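Local coordinates for putative antibiotic biosynthesis monooxygenase (Bordetella bronchiseptica, PDB 3GZ7), which is of unconfirmed activity but belongs to the antibiotic biosynthesis monooxygenase family of dimeric alpha-beta barrel proteins, and may oxidise small organic substrates, at residues I21-S26 with L71-E76; G32-F37 with A65-T70; A39-A44 with K96-C101. All coordinates share one frame; numbering follows the deposited sequence.

Contact 1 (I21-S26 with L71-E76); sequences IQEIAS and LVVDWE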
ATOM      1  N   ILE A  21      -2.336   1.168  12.945  1.00 22.10           N
ATOM      2  CA  ILE A  21      -1.439   1.602  11.894  1.00 18.34           C
ATOM      3  C   ILE A  21      -1.031   0.400  11.029  1.00 16.30           C
ATOM      4  O   ILE A  21      -1.191  -0.749  11.432  1.00 15.72           O
ATOM      5  CB  ILE A  21      -0.241   2.382  12.468  1.00 18.94           C
ATOM      6  CG1 ILE A  21       0.703   1.483  13.282  1.00 19.36           C
ATOM      7  CG2 ILE A  21      -0.757   3.614  13.324  1.00 17.07           C
ATOM      8  CD1 ILE A  21       1.834   0.798  12.455  1.00 18.60           C
ATOM      9  N   GLN A  22      -0.579   0.684   9.811  1.00 16.80           N
ATOM     10  CA  GLN A  22      -0.075  -0.334   8.894  1.00 19.30           C
ATOM     11  C   GLN A  22       1.395  -0.091   8.578  1.00 17.81           C
ATOM     12  O   GLN A  22       1.789   1.000   8.208  1.00 22.46           O
ATOM     13  CB  GLN A  22      -0.890  -0.325   7.612  1.00 19.06           C
ATOM     14  CG  GLN A  22      -2.361  -0.761   7.822  1.00 21.32           C
ATOM     15  CD  GLN A  22      -3.062  -0.977   6.507  1.00 27.12           C
ATOM     16  OE1 GLN A  22      -2.833  -0.217   5.546  1.00 30.62           O
ATOM     17  NE2 GLN A  22      -3.901  -2.022   6.431  1.00 28.02           N
ATOM     18  N   GLU A  23       2.206  -1.096   8.816  1.00 15.21           N
ATOM     19  CA  GLU A  23       3.544  -1.154   8.287  1.00 13.93           C
ATOM     20  C   GLU A  23       3.396  -1.510   6.828  1.00 13.35           C
ATOM     21  O   GLU A  23       2.670  -2.448   6.510  1.00 12.28           O
ATOM     22  CB  GLU A  23       4.367  -2.260   8.986  1.00 10.95           C
ATOM     23  CG  GLU A  23       5.686  -2.646   8.253  1.00 10.16           C
ATOM     24  CD  GLU A  23       6.280  -3.967   8.678  1.00 17.63           C
ATOM     25  OE1 GLU A  23       5.749  -4.592   9.625  1.00 16.82           O
ATOM     26  OE2 GLU A  23       7.312  -4.379   8.086  1.00 14.07           O
ATOM     27  N   ILE A  24       4.088  -0.767   5.956  1.00 14.38           N
ATOM     28  CA  ILE A  24       4.197  -1.058   4.496  1.00 14.05           C
ATOM     29  C   ILE A  24       5.643  -1.388   4.205  1.00 13.70           C
ATOM     30  O   ILE A  24       6.495  -0.560   4.405  1.00 13.80           O
ATOM     31  CB  ILE A  24       3.765   0.178   3.635  1.00 10.83           C
ATOM     32  CG1 ILE A  24       2.445   0.729   4.138  1.00 11.95           C
ATOM     33  CG2 ILE A  24       3.599  -0.172   2.151  1.00 13.97           C
ATOM     34  CD1 ILE A  24       1.265  -0.272   3.894  1.00  8.30           C
ATOM     35  N   ALA A  25       5.930  -2.612   3.790  1.00 16.26           N
ATOM     36  CA  ALA A  25       7.266  -3.035   3.420  1.00 12.60           C
ATOM     37  C   ALA A  25       7.288  -3.329   1.910  1.00 14.87           C
ATOM     38  O   ALA A  25       6.592  -4.254   1.456  1.00 14.09           O
ATOM     39  CB  ALA A  25       7.625  -4.276   4.189  1.00  8.19           C
ATOM     40  N   SER A  26       8.021  -2.522   1.137  1.00 13.96           N
ATOM     41  CA  SER A  26       8.184  -2.725  -0.300  1.00 14.83           C
ATOM     42  C   SER A  26       9.385  -3.571  -0.506  1.00 15.78           C
ATOM     43  O   SER A  26      10.510  -3.145  -0.203  1.00 16.86           O
ATOM     44  CB  SER A  26       8.404  -1.441  -1.074  1.00 14.68           C
ATOM     45  OG  SER A  26       7.653  -0.413  -0.480  1.00 31.86           O
ATOM     46  N   LEU A  71       4.426  -6.137   1.589  1.00 12.76           N
ATOM     47  CA  LEU A  71       3.858  -6.719   2.817  1.00 13.79           C
ATOM     48  C   LEU A  71       3.132  -5.620   3.568  1.00 12.54           C
ATOM     49  O   LEU A  71       3.738  -4.585   3.821  1.00 10.00           O
ATOM     50  CB  LEU A  71       4.927  -7.344   3.697  1.00  9.00           C
ATOM     51  CG  LEU A  71       4.514  -8.352   4.778  1.00 15.58           C
ATOM     52  CD1 LEU A  71       4.158  -9.740   4.143  1.00  2.46           C
ATOM     53  CD2 LEU A  71       5.635  -8.496   5.820  1.00  9.81           C
ATOM     54  N   VAL A  72       1.860  -5.866   3.922  1.00 11.25           N
ATOM     55  CA  VAL A  72       1.054  -4.932   4.733  1.00 13.80           C
ATOM     56  C   VAL A  72       0.723  -5.627   6.041  1.00 14.77           C
ATOM     57  O   VAL A  72       0.116  -6.700   6.034  1.00 16.07           O
ATOM     58  CB  VAL A  72      -0.226  -4.478   3.962  1.00 13.19           C
ATOM     59  CG1 VAL A  72      -1.080  -3.479   4.781  1.00 17.27           C
ATOM     60  CG2 VAL A  72       0.201  -3.898   2.611  1.00  9.14           C
ATOM     61  N   VAL A  73       1.216  -5.055   7.155  1.00 16.22           N
ATOM     62  CA  VAL A  73       1.080  -5.637   8.492  1.00 14.65           C
ATOM     63  C   VAL A  73       0.316  -4.667   9.366  1.00 14.39           C
ATOM     64  O   VAL A  73       0.652  -3.494   9.412  1.00 15.79           O
ATOM     65  CB  VAL A  73       2.449  -5.964   9.137  1.00 13.43           C
ATOM     66  CG1 VAL A  73       2.257  -6.687  10.436  1.00 10.15           C
ATOM     67  CG2 VAL A  73       3.295  -6.806   8.192  1.00 10.64           C
ATOM     68  N   ASP A  74      -0.728  -5.161  10.040  1.00 15.23           N
ATOM     69  CA  ASP A  74      -1.543  -4.341  10.950  1.00 15.53           C
ATOM     70  C   ASP A  74      -0.970  -4.410  12.345  1.00 14.51           C
ATOM     71  O   ASP A  74      -0.831  -5.485  12.888  1.00 13.60           O
ATOM     72  CB  ASP A  74      -3.004  -4.789  10.929  1.00 17.47           C
ATOM     73  CG  ASP A  74      -3.570  -4.792   9.512  1.00 17.69           C
ATOM     74  OD1 ASP A  74      -3.727  -3.732   8.893  1.00 25.68           O
ATOM     75  OD2 ASP A  74      -3.775  -5.885   8.977  1.00 36.39           O
ATOM     76  N   TRP A  75      -0.603  -3.230  12.868  1.00 15.61           N
ATOM     77  CA  TRP A  75      -0.071  -3.010  14.205  1.00  9.89           C
ATOM     78  C   TRP A  75      -0.933  -2.031  14.982  1.00 11.35           C
ATOM     79  O   TRP A  75      -1.470  -1.075  14.439  1.00 10.63           O
ATOM     80  CB  TRP A  75       1.373  -2.475  14.121  1.00  8.74           C
ATOM     81  CG  TRP A  75       2.374  -3.396  13.413  1.00 11.80           C
ATOM     82  CD1 TRP A  75       2.886  -3.252  12.128  1.00  6.61           C
ATOM     83  CD2 TRP A  75       2.984  -4.579  13.952  1.00  9.55           C
ATOM     84  NE1 TRP A  75       3.782  -4.256  11.875  1.00 13.40           N
ATOM     85  CE2 TRP A  75       3.834  -5.105  12.953  1.00 12.97           C
ATOM     86  CE3 TRP A  75       2.870  -5.262  15.174  1.00 19.90           C
ATOM     87  CZ2 TRP A  75       4.581  -6.262  13.149  1.00 12.07           C
ATOM     88  CZ3 TRP A  75       3.592  -6.417  15.358  1.00 11.05           C
ATOM     89  CH2 TRP A  75       4.435  -6.918  14.343  1.00 12.08           C
ATOM     90  N   GLU A  76      -1.043  -2.253  16.283  1.00 15.95           N
ATOM     91  CA  GLU A  76      -1.733  -1.292  17.155  1.00 16.27           C
ATOM     92  C   GLU A  76      -0.991   0.027  17.258  1.00 17.68           C
ATOM     93  O   GLU A  76      -1.611   1.085  17.235  1.00 18.52           O
ATOM     94  CB  GLU A  76      -1.956  -1.878  18.559  1.00 15.85           C
ATOM     95  CG  GLU A  76      -3.077  -2.926  18.621  1.00 17.69           C
ATOM     96  CD  GLU A  76      -3.073  -3.744  19.956  1.00 17.67           C
ATOM     97  OE1 GLU A  76      -2.513  -3.259  20.958  1.00 15.33           O
ATOM     98  OE2 GLU A  76      -3.668  -4.855  19.987  1.00 21.07           O
TER
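Ile21 begins an antiparallel pairing with 71-75, its N donating to Trp75 O at 2.8 Å and its O receiving Trp75 N in return. With CG1 held between backbone N and carbonyl carbon (chi1 68°), its CD1 leans toward the partner strand and meets Trp75 CB at 3.7 Å. Gln22 emerges on the other face at a non-hydrogen-bonded pair. Its side chain runs alongside that of Asp74, and Gln22 NE2 donates to Asp74 OD1 at 3.0 Å within the plane of the amide, while Gln22 CD rests 3.6 Å from Val72 CG1. Glu23 returns to the face of Ile21. Its main chain pairs with Val73, and its extended side chain lies beside the indole of Trp75. CB sits at the ring edge, and OE1 takes the indole N-H through its anti lone pair, Trp75 NE1 to Glu23 OE1 being 3.0 Å. Carboxylate and ring are nearly coplanar, 20° apart, a geometry that should help hold both groups flat against rotation; Val73 CG1 lies over one ring face, toward its rim, and His81 stacks with the indole. A citrate, probably from crystallisation, approaches the same carboxylate. Ile24 sets CD1 against Val72 CG2 at 4.0 Å on the face of Gln22, and Ala25 closes the pairing with two backbone bonds to Leu71. Leu71, Val73 and Trp75 meet helix 34-49, whereas Gln22 touches His60 of the second subunit, an arrangement characteristic of the central strands of a ferredoxin-like sheet in a dimeric alpha-beta barrel.

Contact 2 (G32-F37 with A65-T70); sequences GREADF and APQRYT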
ATOM      1  N   GLY A  32      13.733 -14.929 -10.208  1.00 29.87           N
ATOM      2  CA  GLY A  32      13.546 -16.348 -10.004  1.00 30.00           C
ATOM      3  C   GLY A  32      13.201 -16.821  -8.596  1.00 30.37           C
ATOM      4  O   GLY A  32      12.934 -18.000  -8.415  1.00 32.16           O
ATOM      5  N   ARG A  33      13.176 -15.939  -7.594  1.00 30.14           N
ATOM      6  CA  ARG A  33      12.957 -16.376  -6.184  1.00 30.55           C
ATOM      7  C   ARG A  33      11.530 -16.117  -5.647  1.00 28.99           C
ATOM      8  O   ARG A  33      11.258 -16.220  -4.455  1.00 25.54           O
ATOM      9  CB  ARG A  33      14.035 -15.764  -5.277  1.00 30.26           C
ATOM     10  CG  ARG A  33      15.429 -15.972  -5.860  1.00 38.36           C
ATOM     11  CD  ARG A  33      16.438 -16.562  -4.911  1.00 49.28           C
ATOM     12  NE  ARG A  33      15.975 -17.828  -4.343  1.00 56.55           N
ATOM     13  CZ  ARG A  33      16.466 -18.386  -3.237  1.00 60.70           C
ATOM     14  NH1 ARG A  33      17.460 -17.807  -2.558  1.00 64.27           N
ATOM     15  NH2 ARG A  33      15.957 -19.532  -2.803  1.00 56.57           N
ATOM     16  N   GLU A  34      10.617 -15.827  -6.562  1.00 27.20           N
ATOM     17  CA  GLU A  34       9.312 -15.336  -6.212  1.00 27.20           C
ATOM     18  C   GLU A  34       8.502 -16.414  -5.518  1.00 26.13           C
ATOM     19  O   GLU A  34       7.898 -16.152  -4.492  1.00 25.19           O
ATOM     20  CB  GLU A  34       8.585 -14.818  -7.462  1.00 26.40           C
ATOM     21  CG  GLU A  34       9.137 -13.569  -8.054  1.00 26.98           C
ATOM     22  CD  GLU A  34      10.031 -13.767  -9.275  1.00 32.77           C
ATOM     23  OE1 GLU A  34      10.754 -14.779  -9.370  1.00 28.21           O
ATOM     24  OE2 GLU A  34      10.013 -12.862 -10.134  1.00 35.00           O
ATOM     25  N   ALA A  35       8.495 -17.627  -6.075  1.00 26.82           N
ATOM     26  CA  ALA A  35       7.766 -18.758  -5.502  1.00 26.99           C
ATOM     27  C   ALA A  35       8.321 -19.122  -4.132  1.00 26.50           C
ATOM     28  O   ALA A  35       7.580 -19.446  -3.201  1.00 28.99           O
ATOM     29  CB  ALA A  35       7.823 -19.999  -6.464  1.00 25.43           C
ATOM     30  N   ASP A  36       9.640 -19.071  -4.023  1.00 28.57           N
ATOM     31  CA  ASP A  36      10.339 -19.341  -2.780  1.00 27.71           C
ATOM     32  C   ASP A  36       9.913 -18.306  -1.754  1.00 25.52           C
ATOM     33  O   ASP A  36       9.783 -18.614  -0.562  1.00 21.92           O
ATOM     34  CB  ASP A  36      11.872 -19.241  -2.971  1.00 29.00           C
ATOM     35  CG  ASP A  36      12.494 -20.480  -3.627  1.00 38.88           C
ATOM     36  OD1 ASP A  36      11.858 -21.555  -3.622  1.00 38.09           O
ATOM     37  OD2 ASP A  36      13.641 -20.373  -4.139  1.00 41.82           O
ATOM     38  N   PHE A  37       9.714 -17.074  -2.224  1.00 23.98           N
ATOM     39  CA  PHE A  37       9.436 -15.965  -1.315  1.00 23.64           C
ATOM     40  C   PHE A  37       8.036 -16.123  -0.789  1.00 20.99           C
ATOM     41  O   PHE A  37       7.810 -16.158   0.416  1.00 21.19           O
ATOM     42  CB  PHE A  37       9.613 -14.588  -1.998  1.00 22.81           C
ATOM     43  CG  PHE A  37       9.200 -13.425  -1.112  1.00 21.08           C
ATOM     44  CD1 PHE A  37       9.864 -13.173   0.075  1.00 17.12           C
ATOM     45  CD2 PHE A  37       8.124 -12.618  -1.457  1.00 19.93           C
ATOM     46  CE1 PHE A  37       9.472 -12.119   0.906  1.00 17.11           C
ATOM     47  CE2 PHE A  37       7.720 -11.571  -0.637  1.00 14.23           C
ATOM     48  CZ  PHE A  37       8.401 -11.322   0.538  1.00 18.62           C
ATOM     49  N   ALA A  65       5.771  -4.846 -12.095  1.00 19.97           N
ATOM     50  CA  ALA A  65       7.104  -5.270 -11.700  1.00 19.86           C
ATOM     51  C   ALA A  65       6.920  -6.534 -10.851  1.00 19.82           C
ATOM     52  O   ALA A  65       6.903  -6.476  -9.619  1.00 21.59           O
ATOM     53  CB  ALA A  65       7.784  -4.155 -10.915  1.00 17.13           C
ATOM     54  N   PRO A  66       6.749  -7.684 -11.515  1.00 20.29           N
ATOM     55  CA  PRO A  66       6.448  -8.922 -10.799  1.00 20.67           C
ATOM     56  C   PRO A  66       7.471  -9.443  -9.774  1.00 17.07           C
ATOM     57  O   PRO A  66       7.096 -10.244  -8.911  1.00 14.03           O
ATOM     58  CB  PRO A  66       6.192  -9.944 -11.935  1.00 23.08           C
ATOM     59  CG  PRO A  66       5.886  -9.123 -13.112  1.00 21.68           C
ATOM     60  CD  PRO A  66       6.731  -7.890 -12.974  1.00 18.62           C
ATOM     61  N   GLN A  67       8.713  -8.975  -9.809  1.00 17.86           N
ATOM     62  CA  GLN A  67       9.620  -9.243  -8.703  1.00 17.04           C
ATOM     63  C   GLN A  67       9.334  -8.342  -7.474  1.00 16.92           C
ATOM     64  O   GLN A  67       9.964  -8.553  -6.473  1.00 13.31           O
ATOM     65  CB  GLN A  67      11.063  -9.067  -9.107  1.00 17.82           C
ATOM     66  CG  GLN A  67      11.604 -10.027 -10.133  1.00 22.55           C
ATOM     67  CD  GLN A  67      12.889  -9.495 -10.740  1.00 23.48           C
ATOM     68  OE1 GLN A  67      13.758  -8.965 -10.037  1.00 31.18           O
ATOM     69  NE2 GLN A  67      13.015  -9.627 -12.040  1.00 26.42           N
ATOM     70  N   ARG A  68       8.401  -7.360  -7.549  1.00 13.15           N
ATOM     71  CA  ARG A  68       8.131  -6.490  -6.424  1.00 13.62           C
ATOM     72  C   ARG A  68       6.810  -6.870  -5.750  1.00 16.87           C
ATOM     73  O   ARG A  68       5.791  -7.152  -6.429  1.00 15.65           O
ATOM     74  CB  ARG A  68       8.089  -5.010  -6.828  1.00 10.85           C
ATOM     75  CG  ARG A  68       9.318  -4.514  -7.493  1.00 17.65           C
ATOM     76  CD  ARG A  68       9.314  -2.990  -7.728  1.00 23.63           C
ATOM     77  NE  ARG A  68      10.686  -2.511  -7.594  1.00 35.45           N
ATOM     78  CZ  ARG A  68      11.297  -2.259  -6.424  1.00 37.44           C
ATOM     79  NH1 ARG A  68      10.650  -2.345  -5.272  1.00 30.53           N
ATOM     80  NH2 ARG A  68      12.566  -1.881  -6.410  1.00 42.79           N
ATOM     81  N   TYR A  69       6.864  -6.834  -4.412  1.00 16.89           N
ATOM     82  CA  TYR A  69       5.809  -7.207  -3.525  1.00 15.84           C
ATOM     83  C   TYR A  69       5.699  -6.130  -2.432  1.00 17.39           C
ATOM     84  O   TYR A  69       6.645  -5.346  -2.200  1.00 13.82           O
ATOM     85  CB  TYR A  69       6.105  -8.553  -2.851  1.00 16.28           C
ATOM     86  CG  TYR A  69       6.100  -9.791  -3.741  1.00 16.30           C
ATOM     87  CD1 TYR A  69       7.218 -10.159  -4.504  1.00 18.97           C
ATOM     88  CD2 TYR A  69       4.995 -10.633  -3.764  1.00 12.64           C
ATOM     89  CE1 TYR A  69       7.199 -11.320  -5.296  1.00 15.75           C
ATOM     90  CE2 TYR A  69       4.968 -11.763  -4.534  1.00 16.81           C
ATOM     91  CZ  TYR A  69       6.067 -12.121  -5.287  1.00 18.43           C
ATOM     92  OH  TYR A  69       5.977 -13.281  -6.020  1.00 17.42           O
ATOM     93  N   THR A  70       4.531  -6.096  -1.776  1.00 15.74           N
ATOM     94  CA  THR A  70       4.277  -5.220  -0.654  1.00 15.45           C
ATOM     95  C   THR A  70       3.711  -6.080   0.477  1.00 16.27           C
ATOM     96  O   THR A  70       2.626  -6.678   0.333  1.00 16.51           O
ATOM     97  CB  THR A  70       3.245  -4.149  -0.978  1.00 17.78           C
ATOM     98  OG1 THR A  70       3.587  -3.502  -2.192  1.00 17.87           O
ATOM     99  CG2 THR A  70       3.120  -3.115   0.126  1.00 12.08           C
TER
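Glu34, in the first turn of helix 34-49, reaches across to Tyr69 and to the turn that precedes strand 68-75. Its CB lies 3.4 Å from Tyr69 OH. The next atom, CG, stands at the edge of the tyrosine ring, near the ring plane, and also comes within 4.0 Å of Pro66 O. There the chain bends (chi2 100°), which turns CD away from the phenol and towards Gln67. At the tip, OE2 meets the aliphatic part of that residue, Gln67 CG at 3.3 Å; OE2 also forms a long, weak ion pair with Arg61. The tyrosine hydroxyl is hydrogen-bonded to Glu38, one turn further along the same helix, so the phenol is tied to the helix at its polar end as well as through its ring.

The fold is ferredoxin-like. Helix 34-49 is the first helix of its beta-alpha-beta-beta-alpha-beta chain, and residues 65-68 form a type I turn in the connection between the adjacent strands 54-62 and 68-75, closed by Arg68 N to Ala65 O at 2.7 Å.

Deeper in, Phe37 meets Tyr69 edge-to-face, with ring centroids 5.2 Å apart and planes at 62°. CG of Phe37 is opposite the backbone N (chi1 174°), a setting that carries the ring off the helix towards the sheet. CD2 then stands over the centre of the tyrosine ring, while Phe37 CE2 lies 3.9 Å from Tyr69 CG. Leu59 of strand 54-62 touches both rings, and Phe37 also packs on Ile27, Val29 and Phe102.

Contact 3 (A39-A44 with K96-C101); sequences AGVAQA and KLVGEC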
ATOM      1  N   ALA A  39       6.207 -18.795  -0.685  1.00 17.65           N
ATOM      2  CA  ALA A  39       6.247 -19.962   0.257  1.00 20.52           C
ATOM      3  C   ALA A  39       6.768 -19.574   1.637  1.00 20.16           C
ATOM      4  O   ALA A  39       6.161 -19.900   2.682  1.00 22.80           O
ATOM      5  CB  ALA A  39       7.098 -21.152  -0.342  1.00 16.76           C
ATOM      6  N   GLY A  40       7.869 -18.829   1.646  1.00 20.58           N
ATOM      7  CA  GLY A  40       8.449 -18.306   2.893  1.00 18.36           C
ATOM      8  C   GLY A  40       7.578 -17.373   3.685  1.00 18.91           C
ATOM      9  O   GLY A  40       7.496 -17.504   4.872  1.00 17.49           O
ATOM     10  N   VAL A  41       6.946 -16.392   3.029  1.00 19.27           N
ATOM     11  CA  VAL A  41       5.963 -15.553   3.715  1.00 15.30           C
ATOM     12  C   VAL A  41       4.780 -16.379   4.269  1.00 18.42           C
ATOM     13  O   VAL A  41       4.325 -16.135   5.399  1.00 17.96           O
ATOM     14  CB  VAL A  41       5.447 -14.397   2.830  1.00 15.08           C
ATOM     15  CG1 VAL A  41       4.431 -13.549   3.615  1.00 16.12           C
ATOM     16  CG2 VAL A  41       6.621 -13.495   2.328  1.00  8.13           C
ATOM     17  N   ALA A  42       4.283 -17.355   3.500  1.00 17.56           N
ATOM     18  CA  ALA A  42       3.108 -18.150   3.909  1.00 18.30           C
ATOM     19  C   ALA A  42       3.398 -18.894   5.214  1.00 19.99           C
ATOM     20  O   ALA A  42       2.613 -18.902   6.148  1.00 19.73           O
ATOM     21  CB  ALA A  42       2.687 -19.122   2.788  1.00 14.60           C
ATOM     22  N   GLN A  43       4.600 -19.430   5.284  1.00 23.10           N
ATOM     23  CA  GLN A  43       5.106 -20.140   6.443  1.00 22.52           C
ATOM     24  C   GLN A  43       5.455 -19.263   7.633  1.00 20.67           C
ATOM     25  O   GLN A  43       5.413 -19.701   8.768  1.00 20.74           O
ATOM     26  CB  GLN A  43       6.353 -20.902   6.006  1.00 22.05           C
ATOM     27  CG  GLN A  43       6.764 -21.868   7.024  1.00 31.99           C
ATOM     28  CD  GLN A  43       8.038 -22.544   6.708  1.00 37.69           C
ATOM     29  OE1 GLN A  43       8.488 -22.600   5.536  1.00 39.95           O
ATOM     30  NE2 GLN A  43       8.673 -23.050   7.770  1.00 36.60           N
ATOM     31  N   ALA A  44       5.824 -18.032   7.351  1.00 22.51           N
ATOM     32  CA  ALA A  44       6.300 -17.091   8.352  1.00 21.85           C
ATOM     33  C   ALA A  44       5.151 -16.286   8.950  1.00 25.71           C
ATOM     34  O   ALA A  44       5.289 -15.713  10.017  1.00 26.07           O
ATOM     35  CB  ALA A  44       7.345 -16.176   7.720  1.00 20.62           C
ATOM     36  N   LYS A  96      15.618 -15.532   8.681  1.00 26.10           N
ATOM     37  CA  LYS A  96      16.027 -16.880   8.264  1.00 31.76           C
ATOM     38  C   LYS A  96      15.120 -17.532   7.215  1.00 29.09           C
ATOM     39  O   LYS A  96      15.599 -18.227   6.333  1.00 25.87           O
ATOM     40  CB  LYS A  96      16.164 -17.799   9.491  1.00 33.09           C
ATOM     41  CG  LYS A  96      17.400 -17.437  10.342  1.00 40.87           C
ATOM     42  CD  LYS A  96      17.351 -17.997  11.779  1.00 39.71           C
ATOM     43  CE  LYS A  96      18.482 -17.409  12.626  1.00 44.93           C
ATOM     44  NZ  LYS A  96      18.629 -18.204  13.863  1.00 48.47           N
ATOM     45  N   LEU A  97      13.812 -17.298   7.307  1.00 28.87           N
ATOM     46  CA  LEU A  97      12.854 -17.829   6.342  1.00 27.80           C
ATOM     47  C   LEU A  97      12.846 -17.092   4.968  1.00 27.97           C
ATOM     48  O   LEU A  97      12.680 -17.740   3.956  1.00 23.94           O
ATOM     49  CB  LEU A  97      11.432 -17.848   6.924  1.00 26.55           C
ATOM     50  CG  LEU A  97      11.065 -18.984   7.860  1.00 32.66           C
ATOM     51  CD1 LEU A  97       9.947 -18.589   8.842  1.00 34.96           C
ATOM     52  CD2 LEU A  97      10.625 -20.200   7.052  1.00 37.24           C
ATOM     53  N   VAL A  98      12.981 -15.765   4.924  1.00 26.83           N
ATOM     54  CA  VAL A  98      12.840 -15.042   3.651  1.00 25.27           C
ATOM     55  C   VAL A  98      13.985 -14.124   3.230  1.00 24.02           C
ATOM     56  O   VAL A  98      14.068 -13.730   2.046  1.00 21.87           O
ATOM     57  CB  VAL A  98      11.576 -14.209   3.618  1.00 23.52           C
ATOM     58  CG1 VAL A  98      10.396 -15.101   3.784  1.00 27.13           C
ATOM     59  CG2 VAL A  98      11.639 -13.120   4.662  1.00 17.35           C
ATOM     60  N   GLY A  99      14.862 -13.794   4.161  1.00 22.44           N
ATOM     61  CA  GLY A  99      16.023 -12.935   3.874  1.00 22.36           C
ATOM     62  C   GLY A  99      16.830 -13.223   2.622  1.00 22.54           C
ATOM     63  O   GLY A  99      17.201 -12.291   1.933  1.00 21.58           O
ATOM     64  N   GLU A 100      17.083 -14.504   2.311  1.00 23.14           N
ATOM     65  CA  GLU A 100      17.883 -14.911   1.135  1.00 21.59           C
ATOM     66  C   GLU A 100      17.184 -14.600  -0.202  1.00 22.64           C
ATOM     67  O   GLU A 100      17.797 -14.639  -1.274  1.00 23.32           O
ATOM     68  CB  GLU A 100      18.247 -16.428   1.215  1.00 18.97           C
ATOM     69  N   CYS A 101      15.879 -14.351  -0.129  1.00 24.18           N
ATOM     70  CA  CYS A 101      15.069 -13.995  -1.271  1.00 22.97           C
ATOM     71  C   CYS A 101      15.224 -12.567  -1.677  1.00 20.42           C
ATOM     72  O   CYS A 101      14.970 -12.262  -2.820  1.00 15.24           O
ATOM     73  CB  CYS A 101      13.586 -14.243  -0.994  1.00 24.07           C
ATOM     74  SG  CYS A 101      13.261 -15.982  -0.666  1.00 34.84           S
TER
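Val98 O accepts a hydrogen bond from Cys101 N at 2.9 Å, a bond that closes the backbone from Val98 to Cys101 while the valine side chain presses on helix 34-49. The meeting itself is apolar. Val98 CG1 lies 3.6 Å from Gly40 C and 3.8 Å from Val41 N, so a methyl group rests directly on the backbone of the facing helix. Gly40, having no side chain, lets the two chains come close, and its CA is 5.5 Å from Val98 CA. Val41 CG2 adds a looser touch on the same methyl.

Leu97 divides its two branches between neighbouring residues. CD1 meets Ala44 CB at 3.7 Å. CD2 sits over the face of the Gln43 amide, 3.5 Å from its CD and almost equally far from its oxygen and nitrogen; the two side chains cross at about a right angle. Gln43 gets there with an extended chain whose CG points away from the backbone N (chi1 -168°), laying its flat end across the leucine at the exposed margin of the contact. Trp94 of helix 89-98 packs against both Val41 and Ala44, and Leu115 of the second subunit touches Val41. Small residues on one helix receiving branched ones from the other make a close helix-helix interface between 34-49 and 89-98, characteristic of the helical layer that lies on one face of a ferredoxin-like sheet.

Overall arrangement
Contact 1, partly buried, lies nearest the centre of the chain and joins two strands within the sheet, so it rests on backbone bonds with added polar side-chain pairs. Contacts 2 and 3 both use helix 34-49, the former tying its first turn to the start of strand 68-75, the latter packing its middle on 96-101. Contact 3 is buried and mainly apolar, with one exposed amide at its margin; contact 2, farthest out, passes from an aromatic pair inside to a partly exposed carboxylate. Phe37 bridges contacts 2 and 3 by touching Val98 and Cys101, Leu71 meets Val41 between contacts 1 and 3, and strand 68-75 runs on from contact 2 into contact 1.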